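Local coordinates for mandelate racemase/muconate lactonizing enzyme family protein (Azoarcus sp., PDB 2QDE), which belongs to the enolase superfamily, joining an N-terminal alpha+beta capping domain to a TIM-barrel-like domain that holds a barium ion in this model, at residues V8-I13 with D32-K37; G46-G51 with V107-H112; S302-S307 with I367-D372. One frame throughout, in Å; residues are numbered along the deposited sequence.

Contact 1: V8-I13 with D32-K37; sequences VEVIPI and DGVLLK
V10 and V34 press together methyl to methyl, CG1 on CG1 at 3.5 Å, which is tight for two carbons. Beside them, V10 CG2 lies 3.9 Å from L36 CD1. Both strands belong to the antiparallel sheet of the enolase-superfamily capping domain. On this face V10 and P12 lie against helix 62-78 and L36 against helix 101-119, so compact apolar residues suit it. On the other face I13 and L35 cross at about a right angle. The I13 CG1 branch sits between its own backbone N and carbonyl carbon (chi1 57°), which brings CD1 to 3.7 Å from L35 CG.

Six backbone hydrogen bonds join the strands, two for each of the pairs E9-K37, I11-L35 and I13-G33.

Toward the polar edge, I11 CD1 touches K37 CE, and the extended E9 and K37 run side by side, pointing the same way. E9 OE1 lies alongside the lysine's CD, 3.4 Å away, but 4.5 Å from K37 NZ, too far for a salt bridge; K37 makes one with E371 instead. A water links the pair, giving a hydrogen bond to E9 OE2 (2.6 Å) and accepting one from K37 NZ (2.8 Å).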
ATOM      1  N   VAL A   8      21.782  32.452  33.420  1.00 20.89           N
ATOM      2  CA  VAL A   8      21.507  32.309  32.002  1.00 19.87           C
ATOM      3  C   VAL A   8      21.392  33.705  31.406  1.00 21.64           C
ATOM      4  O   VAL A   8      20.550  34.507  31.825  1.00 21.58           O
ATOM      5  CB  VAL A   8      20.205  31.509  31.775  1.00 19.64           C
ATOM      6  CG1 VAL A   8      19.918  31.381  30.294  1.00 19.00           C
ATOM      7  CG2 VAL A   8      20.336  30.135  32.410  1.00 17.82           C
ATOM      8  N   GLU A   9      22.247  33.994  30.429  1.00 20.70           N
ATOM      9  CA  GLU A   9      22.273  35.304  29.788  1.00 22.01           C
ATOM     10  C   GLU A   9      22.103  35.263  28.269  1.00 21.83           C
ATOM     11  O   GLU A   9      22.840  34.567  27.572  1.00 21.14           O
ATOM     12  CB  GLU A   9      23.590  36.009  30.146  1.00 22.47           C
ATOM     13  CG  GLU A   9      23.932  37.207  29.277  1.00 24.09           C
ATOM     14  CD  GLU A   9      25.249  37.846  29.673  1.00 26.63           C
ATOM     15  OE1 GLU A   9      26.077  37.154  30.306  1.00 26.90           O
ATOM     16  OE2 GLU A   9      25.465  39.032  29.342  1.00 28.31           O
ATOM     17  N   VAL A  10      21.134  36.032  27.769  1.00 20.10           N
ATOM     18  CA  VAL A  10      20.855  36.106  26.337  1.00 20.69           C
ATOM     19  C   VAL A  10      21.071  37.527  25.830  1.00 20.12           C
ATOM     20  O   VAL A  10      20.411  38.458  26.282  1.00 21.26           O
ATOM     21  CB  VAL A  10      19.406  35.681  26.025  1.00 19.24           C
ATOM     22  CG1 VAL A  10      19.152  35.774  24.530  1.00 19.65           C
ATOM     23  CG2 VAL A  10      19.170  34.261  26.514  1.00 19.72           C
ATOM     24  N   ILE A  11      21.997  37.674  24.888  1.00 19.76           N
ATOM     25  CA  ILE A  11      22.355  38.966  24.314  1.00 19.13           C
ATOM     26  C   ILE A  11      21.881  39.124  22.873  1.00 20.13           C
ATOM     27  O   ILE A  11      22.296  38.369  21.987  1.00 20.17           O
ATOM     28  CB  ILE A  11      23.891  39.152  24.306  1.00 20.86           C
ATOM     29  CG1 ILE A  11      24.463  38.831  25.686  1.00 19.39           C
ATOM     30  CG2 ILE A  11      24.244  40.566  23.872  1.00 18.70           C
ATOM     31  CD1 ILE A  11      25.960  38.716  25.699  1.00 21.82           C
ATOM     32  N   PRO A  12      21.018  40.120  22.610  1.00 19.75           N
ATOM     33  CA  PRO A  12      20.521  40.340  21.247  1.00 19.78           C
ATOM     34  C   PRO A  12      21.521  41.176  20.442  1.00 20.91           C
ATOM     35  O   PRO A  12      21.857  42.296  20.831  1.00 20.06           O
ATOM     36  CB  PRO A  12      19.213  41.081  21.484  1.00 20.38           C
ATOM     37  CG  PRO A  12      19.555  41.947  22.670  1.00 20.39           C
ATOM     38  CD  PRO A  12      20.335  41.006  23.575  1.00 18.99           C
ATOM     39  N   ILE A  13      22.006  40.630  19.333  1.00 19.26           N
ATOM     40  CA  ILE A  13      22.956  41.357  18.502  1.00 20.42           C
ATOM     41  C   ILE A  13      22.497  41.538  17.059  1.00 20.00           C
ATOM     42  O   ILE A  13      21.675  40.775  16.536  1.00 19.24           O
ATOM     43  CB  ILE A  13      24.353  40.672  18.479  1.00 21.66           C
ATOM     44  CG1 ILE A  13      24.227  39.231  17.991  1.00 21.29           C
ATOM     45  CG2 ILE A  13      24.986  40.711  19.868  1.00 20.20           C
ATOM     46  CD1 ILE A  13      25.579  38.583  17.653  1.00 21.51           C
ATOM     47  N   ASP A  32      20.151  39.844  12.379  1.00 22.30           N
ATOM     48  CA  ASP A  32      19.637  39.924  13.743  1.00 21.43           C
ATOM     49  C   ASP A  32      19.629  38.538  14.385  1.00 22.35           C
ATOM     50  O   ASP A  32      18.944  37.618  13.915  1.00 21.87           O
ATOM     51  CB  ASP A  32      18.224  40.512  13.768  1.00 22.34           C
ATOM     52  CG  ASP A  32      18.178  41.954  13.273  1.00 23.54           C
ATOM     53  OD1 ASP A  32      19.133  42.716  13.552  1.00 23.12           O
ATOM     54  OD2 ASP A  32      17.184  42.328  12.617  1.00 25.57           O
ATOM     55  N   GLY A  33      20.389  38.392  15.462  1.00 21.11           N
ATOM     56  CA  GLY A  33      20.464  37.111  16.128  1.00 19.75           C
ATOM     57  C   GLY A  33      20.582  37.226  17.627  1.00 20.90           C
ATOM     58  O   GLY A  33      20.294  38.268  18.208  1.00 20.69           O
ATOM     59  N   VAL A  34      21.032  36.153  18.261  1.00 19.14           N
ATOM     60  CA  VAL A  34      21.164  36.142  19.699  1.00 19.21           C
ATOM     61  C   VAL A  34      22.382  35.344  20.144  1.00 19.44           C
ATOM     62  O   VAL A  34      22.757  34.368  19.498  1.00 17.98           O
ATOM     63  CB  VAL A  34      19.873  35.545  20.322  1.00 21.89           C
ATOM     64  CG1 VAL A  34      20.203  34.584  21.435  1.00 22.92           C
ATOM     65  CG2 VAL A  34      18.981  36.663  20.825  1.00 20.84           C
ATOM     66  N   LEU A  35      23.006  35.783  21.234  1.00 18.36           N
ATOM     67  CA  LEU A  35      24.146  35.080  21.808  1.00 17.88           C
ATOM     68  C   LEU A  35      23.685  34.582  23.168  1.00 19.17           C
ATOM     69  O   LEU A  35      22.923  35.261  23.861  1.00 20.45           O
ATOM     70  CB  LEU A  35      25.355  35.998  21.993  1.00 17.92           C
ATOM     71  CG  LEU A  35      26.053  36.611  20.776  1.00 19.23           C
ATOM     72  CD1 LEU A  35      27.364  37.232  21.245  1.00 19.51           C
ATOM     73  CD2 LEU A  35      26.327  35.556  19.704  1.00 19.12           C
ATOM     74  N   LEU A  36      24.145  33.397  23.547  1.00 18.12           N
ATOM     75  CA  LEU A  36      23.771  32.804  24.820  1.00 17.97           C
ATOM     76  C   LEU A  36      24.990  32.529  25.684  1.00 18.67           C
ATOM     77  O   LEU A  36      26.036  32.103  25.193  1.00 18.97           O
ATOM     78  CB  LEU A  36      23.029  31.484  24.586  1.00 18.30           C
ATOM     79  CG  LEU A  36      22.725  30.608  25.810  1.00 18.90           C
ATOM     80  CD1 LEU A  36      21.749  31.321  26.740  1.00 18.47           C
ATOM     81  CD2 LEU A  36      22.145  29.279  25.350  1.00 18.70           C
ATOM     82  N   LYS A  37      24.846  32.775  26.977  1.00 18.39           N
ATOM     83  CA  LYS A  37      25.914  32.495  27.918  1.00 18.68           C
ATOM     84  C   LYS A  37      25.329  31.733  29.087  1.00 19.17           C
ATOM     85  O   LYS A  37      24.397  32.207  29.740  1.00 20.33           O
ATOM     86  CB  LYS A  37      26.573  33.782  28.429  1.00 20.13           C
ATOM     87  CG  LYS A  37      27.492  34.450  27.430  1.00 19.70           C
ATOM     88  CD  LYS A  37      28.181  35.665  28.045  1.00 22.41           C
ATOM     89  CE  LYS A  37      29.038  36.403  27.018  1.00 22.25           C
ATOM     90  NZ  LYS A  37      29.646  37.648  27.595  1.00 24.76           N
TER
HETATM   91  O   HOH W   1      27.885  39.548  28.647  1.00 32.35           O

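Contact 2: G46-G51 with V107-H112; sequences GIADAG and VDFALH
F109 sets its CG beside its own backbone N (chi1 -62°), and a chi2 of -20° turns the ring so that A48 CB and D49 O meet it at the edge, near its plane, and not over a face. The nearest approach is further back along the side chain, where A48 CB sits 3.5 Å from F109 CB. The same methyl reaches A110 CB at 3.9 Å, so this one small group fits against the helix backbone between two successive residues. With glycine and alanine where the two backbones come together, the axes of 46-49 and 107-112 approach to 6.0 Å.

G46 carries this furthest. Its CA comes 3.5 Å from A110 O in a CA-H...O contact, at a spot where the carbonyl takes the place a CB would need, while A110 CB lies 3.7 Å from G46 O. This is the sheet-on-helix packing of the enolase-superfamily capping domain: strand 45-49 is at an edge of the antiparallel sheet, and segment 107-112 of helix 101-119 runs roughly antiparallel to segment 46-49, their directions 144° apart. I47 O is buried here without a polar partner in the model. The A110 methyl also touches L36 and L38 of the neighbouring strand, and F109 packs on P308 of helix 303-315.

D49 points away from the helix. Its OD1 accepts a bond from G51 N (2.9 Å), an Asx turn in which the donor arrives from above the carboxylate plane, and its OD2 is hydrogen-bonded to S302 OG. G51 has a positive phi, easy for a residue without CB.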
ATOM      1  N   GLY A  46      29.596  28.725  29.235  1.00 19.99           N
ATOM      2  CA  GLY A  46      29.344  28.127  27.933  1.00 19.42           C
ATOM      3  C   GLY A  46      28.719  29.177  27.027  1.00 18.00           C
ATOM      4  O   GLY A  46      27.745  29.811  27.416  1.00 17.51           O
ATOM      5  N   ILE A  47      29.271  29.370  25.832  1.00 18.51           N
ATOM      6  CA  ILE A  47      28.740  30.371  24.906  1.00 17.84           C
ATOM      7  C   ILE A  47      28.194  29.777  23.614  1.00 19.62           C
ATOM      8  O   ILE A  47      28.589  28.688  23.203  1.00 19.86           O
ATOM      9  CB  ILE A  47      29.819  31.411  24.527  1.00 19.14           C
ATOM     10  CG1 ILE A  47      30.984  30.718  23.805  1.00 20.65           C
ATOM     11  CG2 ILE A  47      30.321  32.110  25.777  1.00 18.84           C
ATOM     12  CD1 ILE A  47      32.054  31.669  23.314  1.00 21.07           C
ATOM     13  N   ALA A  48      27.287  30.508  22.971  1.00 18.50           N
ATOM     14  CA  ALA A  48      26.686  30.059  21.714  1.00 18.91           C
ATOM     15  C   ALA A  48      26.091  31.235  20.947  1.00 19.57           C
ATOM     16  O   ALA A  48      25.734  32.254  21.540  1.00 18.92           O
ATOM     17  CB  ALA A  48      25.604  29.020  21.987  1.00 19.25           C
ATOM     18  N   ASP A  49      25.995  31.072  19.628  1.00 18.00           N
ATOM     19  CA  ASP A  49      25.458  32.086  18.718  1.00 17.96           C
ATOM     20  C   ASP A  49      24.341  31.419  17.912  1.00 19.13           C
ATOM     21  O   ASP A  49      24.612  30.505  17.129  1.00 17.36           O
ATOM     22  CB  ASP A  49      26.561  32.549  17.761  1.00 18.43           C
ATOM     23  CG  ASP A  49      26.146  33.738  16.894  1.00 21.90           C
ATOM     24  OD1 ASP A  49      24.937  34.064  16.819  1.00 21.55           O
ATOM     25  OD2 ASP A  49      27.049  34.345  16.274  1.00 23.29           O
ATOM     26  N   ALA A  50      23.102  31.867  18.100  1.00 16.07           N
ATOM     27  CA  ALA A  50      21.967  31.291  17.384  1.00 18.27           C
ATOM     28  C   ALA A  50      22.098  31.517  15.883  1.00 20.07           C
ATOM     29  O   ALA A  50      21.594  30.730  15.069  1.00 19.52           O
ATOM     30  CB  ALA A  50      20.664  31.906  17.885  1.00 17.38           C
ATOM     31  N   GLY A  51      22.786  32.596  15.528  1.00 19.00           N
ATOM     32  CA  GLY A  51      22.960  32.937  14.134  1.00 18.89           C
ATOM     33  C   GLY A  51      21.773  33.768  13.686  1.00 19.89           C
ATOM     34  O   GLY A  51      20.974  34.223  14.501  1.00 20.82           O
ATOM     35  N   VAL A 107      20.790  26.551  23.182  1.00 13.52           N
ATOM     36  CA  VAL A 107      21.065  26.044  24.518  1.00 13.84           C
ATOM     37  C   VAL A 107      22.025  24.855  24.414  1.00 15.63           C
ATOM     38  O   VAL A 107      23.014  24.768  25.138  1.00 14.14           O
ATOM     39  CB  VAL A 107      19.757  25.584  25.206  1.00 13.36           C
ATOM     40  CG1 VAL A 107      20.074  24.856  26.511  1.00 14.92           C
ATOM     41  CG2 VAL A 107      18.867  26.787  25.473  1.00 13.48           C
ATOM     42  N   ASP A 108      21.715  23.951  23.489  1.00 15.27           N
ATOM     43  CA  ASP A 108      22.519  22.754  23.243  1.00 15.80           C
ATOM     44  C   ASP A 108      23.970  23.118  22.909  1.00 14.88           C
ATOM     45  O   ASP A 108      24.906  22.482  23.400  1.00 14.93           O
ATOM     46  CB  ASP A 108      21.886  21.957  22.090  1.00 15.92           C
ATOM     47  CG  ASP A 108      22.757  20.805  21.609  1.00 17.49           C
ATOM     48  OD1 ASP A 108      22.384  19.630  21.825  1.00 18.68           O
ATOM     49  OD2 ASP A 108      23.817  21.074  21.009  1.00 18.67           O
ATOM     50  N   PHE A 109      24.150  24.138  22.072  1.00 15.16           N
ATOM     51  CA  PHE A 109      25.488  24.578  21.674  1.00 16.34           C
ATOM     52  C   PHE A 109      26.313  25.016  22.881  1.00 17.48           C
ATOM     53  O   PHE A 109      27.481  24.641  23.005  1.00 16.56           O
ATOM     54  CB  PHE A 109      25.426  25.754  20.692  1.00 16.69           C
ATOM     55  CG  PHE A 109      24.726  25.446  19.393  1.00 16.97           C
ATOM     56  CD1 PHE A 109      24.566  24.128  18.952  1.00 17.05           C
ATOM     57  CD2 PHE A 109      24.238  26.484  18.600  1.00 14.93           C
ATOM     58  CE1 PHE A 109      23.924  23.853  17.739  1.00 16.10           C
ATOM     59  CE2 PHE A 109      23.595  26.223  17.387  1.00 16.63           C
ATOM     60  CZ  PHE A 109      23.440  24.904  16.959  1.00 16.57           C
ATOM     61  N   ALA A 110      25.702  25.817  23.753  1.00 16.86           N
ATOM     62  CA  ALA A 110      26.382  26.324  24.944  1.00 17.37           C
ATOM     63  C   ALA A 110      26.642  25.223  25.962  1.00 16.76           C
ATOM     64  O   ALA A 110      27.598  25.292  26.725  1.00 17.66           O
ATOM     65  CB  ALA A 110      25.565  27.460  25.588  1.00 15.46           C
ATOM     66  N   LEU A 111      25.792  24.205  25.985  1.00 18.67           N
ATOM     67  CA  LEU A 111      25.997  23.107  26.924  1.00 17.58           C
ATOM     68  C   LEU A 111      27.244  22.326  26.505  1.00 18.10           C
ATOM     69  O   LEU A 111      28.099  22.014  27.339  1.00 17.36           O
ATOM     70  CB  LEU A 111      24.767  22.188  26.962  1.00 17.56           C
ATOM     71  CG  LEU A 111      23.576  22.701  27.782  1.00 18.29           C
ATOM     72  CD1 LEU A 111      22.332  21.872  27.489  1.00 16.67           C
ATOM     73  CD2 LEU A 111      23.922  22.645  29.272  1.00 18.65           C
ATOM     74  N   HIS A 112      27.355  22.027  25.211  1.00 17.08           N
ATOM     75  CA  HIS A 112      28.514  21.291  24.711  1.00 16.67           C
ATOM     76  C   HIS A 112      29.792  22.097  24.923  1.00 16.54           C
ATOM     77  O   HIS A 112      30.838  21.539  25.242  1.00 13.92           O
ATOM     78  CB  HIS A 112      28.373  20.974  23.219  1.00 17.78           C
ATOM     79  CG  HIS A 112      27.488  19.801  22.929  1.00 19.35           C
ATOM     80  ND1 HIS A 112      26.114  19.900  22.869  1.00 20.06           N
ATOM     81  CD2 HIS A 112      27.783  18.500  22.691  1.00 19.27           C
ATOM     82  CE1 HIS A 112      25.601  18.711  22.605  1.00 19.72           C
ATOM     83  NE2 HIS A 112      26.592  17.845  22.492  1.00 19.79           N
TER

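Contact 3: S302-S307 with I367-D372; sequences SGLEAS and IELNED
L304 and I367 cross obliquely, with the leucine's CD1 laid against the isoleucine's CG1 at 3.8 Å and equally near its CB. With CG anti to the backbone N (chi1 179°) and chi2 at 56°, the fork at L304 CG points CD1 to I367 and CD2 to L369, where it meets L369 CD2 at 4.1 Å, the two leucines crossing at about a right angle. A forked side chain suits this position because it packs on two residues of the incoming segment at once, and L304 also touches I47 and D49.

The CB bond of I367 points toward the helix, and the chain folds (chi2 -65°), bringing CD1 beside G303 O and S307 OG. S307 OG lies 3.2 Å from both I367 CG1 and I367 CD1, a close fit of a hydroxyl on apolar carbons. That hydroxyl is already used: it donates to G303 O (2.9 Å), one turn back. The serine thus places its polar atom against the isoleucine without needing a bond across the contact.

The start of the helix is closed by S302 at the N-cap, whose OG accepts L304 N (3.1 Å) and, weakly, E305 N. The arrangement is that of the enolase-superfamily barrel: the helix following strand 294-296 has its capped N-terminal turn packed against the extended C-terminal segment that leads back to the capping domain.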
ATOM      1  N   SER A 302      28.435  34.481  12.980  1.00 21.29           N
ATOM      2  CA  SER A 302      29.842  34.683  13.293  1.00 21.76           C
ATOM      3  C   SER A 302      30.614  33.374  13.291  1.00 21.76           C
ATOM      4  O   SER A 302      30.064  32.322  12.983  1.00 20.14           O
ATOM      5  CB  SER A 302      29.964  35.303  14.679  1.00 20.92           C
ATOM      6  OG  SER A 302      29.527  34.371  15.661  1.00 21.85           O
ATOM      7  N   GLY A 303      31.894  33.457  13.647  1.00 20.32           N
ATOM      8  CA  GLY A 303      32.721  32.267  13.720  1.00 18.44           C
ATOM      9  C   GLY A 303      32.188  31.374  14.827  1.00 19.02           C
ATOM     10  O   GLY A 303      32.435  30.161  14.842  1.00 18.47           O
ATOM     11  N   LEU A 304      31.450  31.973  15.762  1.00 18.11           N
ATOM     12  CA  LEU A 304      30.874  31.206  16.855  1.00 19.68           C
ATOM     13  C   LEU A 304      29.680  30.416  16.333  1.00 18.90           C
ATOM     14  O   LEU A 304      29.491  29.261  16.697  1.00 18.63           O
ATOM     15  CB  LEU A 304      30.430  32.113  18.008  1.00 19.38           C
ATOM     16  CG  LEU A 304      29.795  31.364  19.192  1.00 17.62           C
ATOM     17  CD1 LEU A 304      30.760  30.303  19.699  1.00 18.49           C
ATOM     18  CD2 LEU A 304      29.454  32.333  20.313  1.00 18.79           C
ATOM     19  N   GLU A 305      28.877  31.042  15.480  1.00 19.07           N
ATOM     20  CA  GLU A 305      27.717  30.368  14.902  1.00 19.22           C
ATOM     21  C   GLU A 305      28.186  29.165  14.079  1.00 18.90           C
ATOM     22  O   GLU A 305      27.552  28.107  14.081  1.00 18.08           O
ATOM     23  CB  GLU A 305      26.939  31.340  14.003  1.00 19.05           C
ATOM     24  CG  GLU A 305      25.658  30.787  13.375  1.00 19.46           C
ATOM     25  CD  GLU A 305      25.899  29.917  12.144  1.00 21.69           C
ATOM     26  OE1 GLU A 305      26.878  30.169  11.404  1.00 22.02           O
ATOM     27  OE2 GLU A 305      25.092  28.988  11.902  1.00 22.44           O
ATOM     28  N   ALA A 306      29.308  29.323  13.383  1.00 17.70           N
ATOM     29  CA  ALA A 306      29.821  28.238  12.547  1.00 18.31           C
ATOM     30  C   ALA A 306      30.446  27.074  13.315  1.00 18.79           C
ATOM     31  O   ALA A 306      30.511  25.953  12.803  1.00 18.48           O
ATOM     32  CB  ALA A 306      30.829  28.794  11.552  1.00 17.32           C
ATOM     33  N   SER A 307      30.887  27.325  14.545  1.00 17.75           N
ATOM     34  CA  SER A 307      31.554  26.291  15.343  1.00 19.88           C
ATOM     35  C   SER A 307      30.836  24.978  15.659  1.00 18.64           C
ATOM     36  O   SER A 307      31.398  23.907  15.438  1.00 18.23           O
ATOM     37  CB  SER A 307      32.077  26.895  16.643  1.00 20.59           C
ATOM     38  OG  SER A 307      33.167  27.741  16.358  1.00 25.51           O
ATOM     39  N   ILE A 367      36.116  28.818  20.870  1.00 19.93           N
ATOM     40  CA  ILE A 367      35.957  30.213  20.476  1.00 21.10           C
ATOM     41  C   ILE A 367      36.173  31.193  21.635  1.00 22.48           C
ATOM     42  O   ILE A 367      35.728  30.954  22.762  1.00 22.76           O
ATOM     43  CB  ILE A 367      34.540  30.467  19.892  1.00 20.93           C
ATOM     44  CG1 ILE A 367      34.324  29.602  18.644  1.00 19.66           C
ATOM     45  CG2 ILE A 367      34.359  31.949  19.569  1.00 18.89           C
ATOM     46  CD1 ILE A 367      35.229  29.949  17.482  1.00 20.00           C
ATOM     47  N   GLU A 368      36.847  32.299  21.331  1.00 24.56           N
ATOM     48  CA  GLU A 368      37.127  33.368  22.296  1.00 25.69           C
ATOM     49  C   GLU A 368      36.376  34.600  21.804  1.00 23.07           C
ATOM     50  O   GLU A 368      36.661  35.112  20.719  1.00 23.49           O
ATOM     51  CB  GLU A 368      38.620  33.688  22.323  1.00 28.07           C
ATOM     52  CG  GLU A 368      39.516  32.494  22.532  1.00 35.32           C
ATOM     53  CD  GLU A 368      39.741  32.194  23.988  1.00 39.17           C
ATOM     54  OE1 GLU A 368      38.760  32.249  24.768  1.00 41.28           O
ATOM     55  OE2 GLU A 368      40.900  31.898  24.357  1.00 41.38           O
ATOM     56  N   LEU A 369      35.424  35.079  22.593  1.00 23.82           N
ATOM     57  CA  LEU A 369      34.639  36.240  22.194  1.00 24.17           C
ATOM     58  C   LEU A 369      35.328  37.587  22.370  1.00 24.53           C
ATOM     59  O   LEU A 369      36.032  37.827  23.354  1.00 24.40           O
ATOM     60  CB  LEU A 369      33.309  36.285  22.959  1.00 24.23           C
ATOM     61  CG  LEU A 369      32.149  35.392  22.515  1.00 25.56           C
ATOM     62  CD1 LEU A 369      30.934  35.692  23.376  1.00 25.34           C
ATOM     63  CD2 LEU A 369      31.821  35.643  21.050  1.00 25.07           C
ATOM     64  N   ASN A 370      35.126  38.461  21.395  1.00 22.96           N
ATOM     65  CA  ASN A 370      35.658  39.807  21.471  1.00 23.44           C
ATOM     66  C   ASN A 370      34.532  40.507  22.236  1.00 23.32           C
ATOM     67  O   ASN A 370      33.566  40.971  21.633  1.00 21.61           O
ATOM     68  CB  ASN A 370      35.804  40.398  20.068  1.00 23.91           C
ATOM     69  CG  ASN A 370      36.307  41.827  20.086  1.00 24.59           C
ATOM     70  OD1 ASN A 370      36.061  42.568  21.039  1.00 24.62           O
ATOM     71  ND2 ASN A 370      36.993  42.229  19.024  1.00 24.03           N
ATOM     72  N   GLU A 371      34.651  40.553  23.559  1.00 22.96           N
ATOM     73  CA  GLU A 371      33.620  41.144  24.413  1.00 24.64           C
ATOM     74  C   GLU A 371      33.190  42.575  24.083  1.00 25.31           C
ATOM     75  O   GLU A 371      31.991  42.874  24.059  1.00 22.99           O
ATOM     76  CB  GLU A 371      34.048  41.086  25.883  1.00 25.47           C
ATOM     77  CG  GLU A 371      34.269  39.683  26.440  1.00 27.33           C
ATOM     78  CD  GLU A 371      33.026  38.807  26.395  1.00 30.35           C
ATOM     79  OE1 GLU A 371      31.893  39.346  26.444  1.00 31.15           O
ATOM     80  OE2 GLU A 371      33.185  37.565  26.333  1.00 31.15           O
ATOM     81  N   ASP A 372      34.145  43.469  23.843  1.00 26.26           N
ATOM     82  CA  ASP A 372      33.758  44.834  23.538  1.00 28.15           C
ATOM     83  C   ASP A 372      33.034  44.949  22.195  1.00 26.45           C
ATOM     84  O   ASP A 372      32.123  45.765  22.052  1.00 25.57           O
ATOM     85  CB  ASP A 372      34.968  45.784  23.630  1.00 33.49           C
ATOM     86  CG  ASP A 372      36.239  45.187  23.085  1.00 38.98           C
ATOM     87  OD1 ASP A 372      36.372  45.137  21.841  1.00 42.29           O
ATOM     88  OD2 ASP A 372      37.116  44.774  23.897  1.00 41.90           O
TER

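How the contacts relate
The three contacts follow one another along the chain, with centres 10 to 12 Å apart, on the same side of its centre. Contacts 1 and 2 share the antiparallel sheet of the capping domain: strands 31-40 and 45-49 are neighbours in it, joined by the probable hydrogen bonds L36 N to A48 O and V34 O to A50 N. Contact 3 belongs to the barrel domain yet reaches both others. S302 OG probably hydrogen-bonds D49 OD2 at 2.6 Å, and the K37 NZ to E371 OE1 salt bridge (3.0 Å) joins contact 1 to contact 3. Together they form part of the interface where the capping domain rests on the barrel.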